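Formylmethanofuran--tetrahydromethanopterin formyltransferase (Methanosarcina barkeri, PDB 1M5S) probably catalyses the reversible transfer of a formyl group from formylmethanofuran to tetrahydromethanopterin, an early step of methanogenesis from carbon dioxide. Local coordinates at residues I20-I25 against G71-I76; L24-T29 against A103-L108. One frame throughout, in Å; residues are numbered along the deposited sequence.

Contact 1 of 2, residues I20-I25 against G71-I76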
# COMPACT_ATOMS: atom_id res chain seq x y z
N ILE A 20 -6.93 28.18 -6.31
CA ILE A 20 -6.25 27.04 -5.70
C ILE A 20 -5.73 27.39 -4.30
O ILE A 20 -4.95 28.33 -4.14
CB ILE A 20 -5.05 26.55 -6.57
CG1 ILE A 20 -5.54 26.09 -7.95
CG2 ILE A 20 -4.35 25.38 -5.88
CD1 ILE A 20 -4.44 25.69 -8.91
N ALA A 21 -6.18 26.63 -3.30
CA ALA A 21 -5.61 26.67 -1.96
C ALA A 21 -4.67 25.48 -1.74
O ALA A 21 -4.99 24.37 -2.12
CB ALA A 21 -6.72 26.67 -0.91
N ARG A 22 -3.45 25.76 -1.29
CA ARG A 22 -2.44 24.76 -0.92
C ARG A 22 -2.42 24.59 0.61
O ARG A 22 -2.40 25.58 1.36
CB ARG A 22 -1.07 25.24 -1.40
CG ARG A 22 -0.07 24.11 -1.64
CD ARG A 22 1.37 24.60 -1.52
NE ARG A 22 2.35 23.74 -2.19
CZ ARG A 22 3.66 23.75 -1.90
NH1 ARG A 22 4.15 24.56 -0.95
NH2 ARG A 22 4.57 22.97 -2.50
N VAL A 23 -2.53 23.33 1.04
CA VAL A 23 -2.52 22.96 2.46
C VAL A 23 -1.48 21.85 2.71
O VAL A 23 -1.43 20.87 1.97
CB VAL A 23 -3.90 22.42 2.93
CG1 VAL A 23 -3.90 22.20 4.43
CG2 VAL A 23 -5.00 23.36 2.53
N LEU A 24 -0.70 21.99 3.78
CA LEU A 24 0.19 20.93 4.24
C LEU A 24 -0.43 20.18 5.42
O LEU A 24 -0.77 20.79 6.43
CB LEU A 24 1.54 21.52 4.68
CG LEU A 24 2.55 20.58 5.34
CD1 LEU A 24 2.96 19.48 4.38
CD2 LEU A 24 3.76 21.38 5.76
N ILE A 25 -0.70 18.90 5.22
CA ILE A 25 -1.15 18.04 6.32
C ILE A 25 0.03 17.20 6.80
O ILE A 25 0.63 16.47 6.02
CB ILE A 25 -2.30 17.10 5.89
CG1 ILE A 25 -3.45 17.91 5.28
CG2 ILE A 25 -2.82 16.31 7.09
CD1 ILE A 25 -4.41 17.08 4.46
N GLY A 71 4.57 14.77 5.93
CA GLY A 71 3.32 15.40 5.53
C GLY A 71 2.95 15.22 4.06
O GLY A 71 3.62 14.50 3.32
N VAL A 72 1.80 15.78 3.69
CA VAL A 72 1.30 15.73 2.31
C VAL A 72 0.75 17.12 1.96
O VAL A 72 -0.07 17.67 2.71
CB VAL A 72 0.15 14.70 2.13
CG1 VAL A 72 -0.26 14.64 0.67
CG2 VAL A 72 0.59 13.32 2.60
N TYR A 73 1.24 17.69 0.87
CA TYR A 73 0.65 18.90 0.30
C TYR A 73 -0.56 18.54 -0.55
O TYR A 73 -0.49 17.63 -1.38
CB TYR A 73 1.66 19.64 -0.58
CG TYR A 73 2.79 20.28 0.19
CD1 TYR A 73 2.62 21.52 0.81
CD2 TYR A 73 4.04 19.67 0.26
CE1 TYR A 73 3.68 22.13 1.48
CE2 TYR A 73 5.10 20.27 0.93
CZ TYR A 73 4.91 21.50 1.53
OH TYR A 73 5.98 22.11 2.16
N VAL A 74 -1.68 19.19 -0.27
CA VAL A 74 -2.86 19.05 -1.11
C VAL A 74 -3.25 20.41 -1.70
O VAL A 74 -2.74 21.45 -1.27
CB VAL A 74 -4.06 18.46 -0.32
CG1 VAL A 74 -3.75 17.03 0.11
CG2 VAL A 74 -4.40 19.32 0.88
N GLN A 75 -3.95 20.36 -2.83
CA GLN A 75 -4.51 21.55 -3.44
C GLN A 75 -6.01 21.34 -3.51
O GLN A 75 -6.47 20.24 -3.81
CB GLN A 75 -3.94 21.77 -4.84
CG GLN A 75 -2.50 22.23 -4.86
CD GLN A 75 -1.97 22.47 -6.27
OE1 GLN A 75 -2.74 22.57 -7.22
NE2 GLN A 75 -0.65 22.58 -6.39
N ILE A 76 -6.75 22.32 -3.01
CA ILE A 76 -8.19 22.32 -3.15
C ILE A 76 -8.55 23.51 -4.02
O ILE A 76 -7.99 24.59 -3.86
CB ILE A 76 -8.88 22.41 -1.78
CG1 ILE A 76 -8.54 21.17 -0.94
CG2 ILE A 76 -10.39 22.51 -1.95
CD1 ILE A 76 -8.73 21.33 0.57

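Contact 2 of 2, residues L24-T29 against A103-L108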
# COMPACT_ATOMS: atom_id res chain seq x y z
N LEU A 24 -0.70 21.99 3.78
CA LEU A 24 0.19 20.93 4.24
C LEU A 24 -0.43 20.18 5.42
O LEU A 24 -0.77 20.79 6.43
CB LEU A 24 1.54 21.52 4.68
CG LEU A 24 2.55 20.58 5.34
CD1 LEU A 24 2.96 19.48 4.38
CD2 LEU A 24 3.76 21.38 5.76
N ILE A 25 -0.70 18.90 5.22
CA ILE A 25 -1.15 18.04 6.32
C ILE A 25 0.03 17.20 6.80
O ILE A 25 0.63 16.47 6.02
CB ILE A 25 -2.30 17.10 5.89
CG1 ILE A 25 -3.45 17.91 5.28
CG2 ILE A 25 -2.82 16.31 7.09
CD1 ILE A 25 -4.41 17.08 4.46
N THR A 26 0.46 17.42 8.05
CA THR A 26 1.44 16.54 8.67
C THR A 26 0.75 15.55 9.59
O THR A 26 -0.43 15.70 9.91
CB THR A 26 2.51 17.30 9.48
OG1 THR A 26 1.92 17.82 10.67
CG2 THR A 26 3.13 18.44 8.66
N ALA A 27 1.46 14.47 9.92
CA ALA A 27 0.92 13.41 10.76
C ALA A 27 2.07 12.62 11.36
O ALA A 27 3.24 12.90 11.06
CB ALA A 27 0.02 12.50 9.94
N ALA A 28 1.74 11.67 12.23
CA ALA A 28 2.75 10.92 12.96
C ALA A 28 3.63 10.13 12.00
O ALA A 28 4.85 10.04 12.20
CB ALA A 28 2.09 9.98 13.97
N THR A 29 3.01 9.58 10.95
CA THR A 29 3.71 8.81 9.91
C THR A 29 3.17 9.16 8.53
O THR A 29 2.06 9.68 8.41
CB THR A 29 3.49 7.28 10.10
OG1 THR A 29 2.12 6.96 9.84
CG2 THR A 29 3.86 6.85 11.53
N ALA A 103 -1.74 17.55 11.74
CA ALA A 103 -1.64 19.00 11.94
C ALA A 103 -1.76 19.65 10.57
O ALA A 103 -1.48 19.02 9.55
CB ALA A 103 -0.30 19.35 12.58
N VAL A 104 -2.32 20.86 10.54
CA VAL A 104 -2.54 21.59 9.30
C VAL A 104 -1.70 22.86 9.29
O VAL A 104 -1.74 23.64 10.24
CB VAL A 104 -4.02 21.98 9.13
CG1 VAL A 104 -4.19 22.93 7.96
CG2 VAL A 104 -4.86 20.75 8.91
N PHE A 105 -0.92 23.04 8.23
CA PHE A 105 -0.14 24.25 8.03
C PHE A 105 -0.47 24.90 6.69
O PHE A 105 -1.10 24.28 5.83
CB PHE A 105 1.36 23.94 8.10
CG PHE A 105 1.79 23.34 9.41
CD1 PHE A 105 2.08 24.15 10.50
CD2 PHE A 105 1.86 21.96 9.57
CE1 PHE A 105 2.43 23.60 11.72
CE2 PHE A 105 2.22 21.41 10.79
CZ PHE A 105 2.50 22.23 11.87
N ASN A 106 -0.02 26.14 6.53
CA ASN A 106 -0.33 26.93 5.34
C ASN A 106 0.61 26.56 4.19
O ASN A 106 1.83 26.74 4.31
CB ASN A 106 -0.20 28.42 5.67
CG ASN A 106 -0.80 29.31 4.60
OD1 ASN A 106 -1.17 28.86 3.51
ND2 ASN A 106 -0.93 30.59 4.92
N GLY A 107 0.04 26.10 3.08
CA GLY A 107 0.85 25.74 1.93
C GLY A 107 1.30 26.93 1.10
O GLY A 107 2.34 26.86 0.43
N LEU A 108 0.54 28.02 1.15
CA LEU A 108 0.84 29.23 0.38
C LEU A 108 0.98 30.46 1.28
O LEU A 108 0.15 31.36 1.24
CB LEU A 108 -0.26 29.48 -0.67
CG LEU A 108 -0.19 28.73 -2.01
CD1 LEU A 108 -1.55 28.66 -2.65
CD2 LEU A 108 0.80 29.41 -2.93

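Contact 1 of 2, residues I20-I25 against G71-I76
Arg22 sets CG anti to its backbone N (chi1 -155°) and runs extended to NE, while Tyr73 turns CG anti to its carbonyl carbon, and the two side chains meet obliquely above the strands. The guanidinium lies flat on the phenol ring, planes 18° apart, in a cation-pi stack with Arg22 CZ 4.0 Å from the Tyr73 ring centroid and offset toward the rim. NH1 of Arg22 comes closest, 3.5 Å from Tyr73 CE1. On the ring's other face sits Leu24, whose CD1 makes a CH-pi contact 3.9 Å from the Tyr73 centroid and almost on the ring normal, so the ring is held between a charge and a methyl group. Beneath them, 20-25 and 71-76 pair as antiparallel neighbours in the alpha/beta sandwich, with hydrogen-bonded pairs Ala21-Ile76, Val23-Val74 and Ile25-Val72; Val23 N reaches Val74 O at 3.0 Å. The side chains of these pairs go to the sheet face lined by helices 30-41 and 81-95, where Val74 CG2 packs 3.8 Å from Val23 CB. On the Tyr73 face, Glu57 forms a salt bridge with Arg22 and accepts a hydrogen bond from Gln75 NE2. With an alanine in place of Arg22, Glu57 would probably lose this salt bridge and one face of Tyr73 its stacked guanidinium. Ile20 CG2 lies 3.5 Å from Gln75 OE1, a buried oxygen for which the model offers no hydrogen-bond partner.

Contact 2 of 2, residues L24-T29 against A103-L108
Thr26 and Phe105 meet at about a right angle where strand 103-106 pairs antiparallel with the end of strand 12-26 in the alpha/beta sandwich. Thr26 OG1 comes up to the edge of the Phe105 ring, in its plane, 3.6 Å from CE2, and its CG2 methyl lies 3.8 Å from the same Phe105 carbon. With OG1 placed between the backbone N and the carbonyl carbon (chi1 71°), the hydroxyl also sits against Ala103, 3.3 Å from its CB. Leu24 adds a looser apolar touch, its CB 4.2 Å from Phe105 CB. The backbone fixes this register through two hydrogen-bonded pairs, Leu24-Phe105 and Thr26-Ala103. Phe105 N gives a nearly straight bond to Leu24 O, 172° at the hydrogen, and Ala103 N donates to Thr26 O at 2.9 Å. Between these pairs, Ile25 and Val104 form a non-hydrogen-bonded pair whose side chains go to the other face, and there Ile25 packs on helix 30-41. Further out, Asp67 and Arg69 both hydrogen-bond Thr26 OG1, which fixes the hydroxyl beside the ring. Strand 147-170 flanks 103-106 on its other edge, bonding to the Val104 backbone. Past the last paired residue, the segment 103-108 bends through an Asx turn, in which Leu108 N donates to Asn106 OD1 at 3.0 Å from above the amide plane.

Overall arrangement
Both contacts start from strand 12-26, which therefore has strand 71-78 along one edge and strand 103-106 along the other; Leu24 and Ile25 belong to both. Their centres are about 8 Å apart, and the order along the chain is 12-26, then 71-78, then 103-106, with helices 30-41 and 81-95 falling between the strands. The pairings also join side by side: Gly107 N probably hydrogen-bonds Arg22 O at 3.0 Å, and Val23 CG1 packs 3.6 Å from Val104 CG1. Contact 1 lies within the chain, whereas the end of segment 24-29 in contact 2 reaches neighbouring subunits, with Ala28 against Thr178 of one and Met174 of another, so the loop after strand 12-26 leads to the tetramer interface.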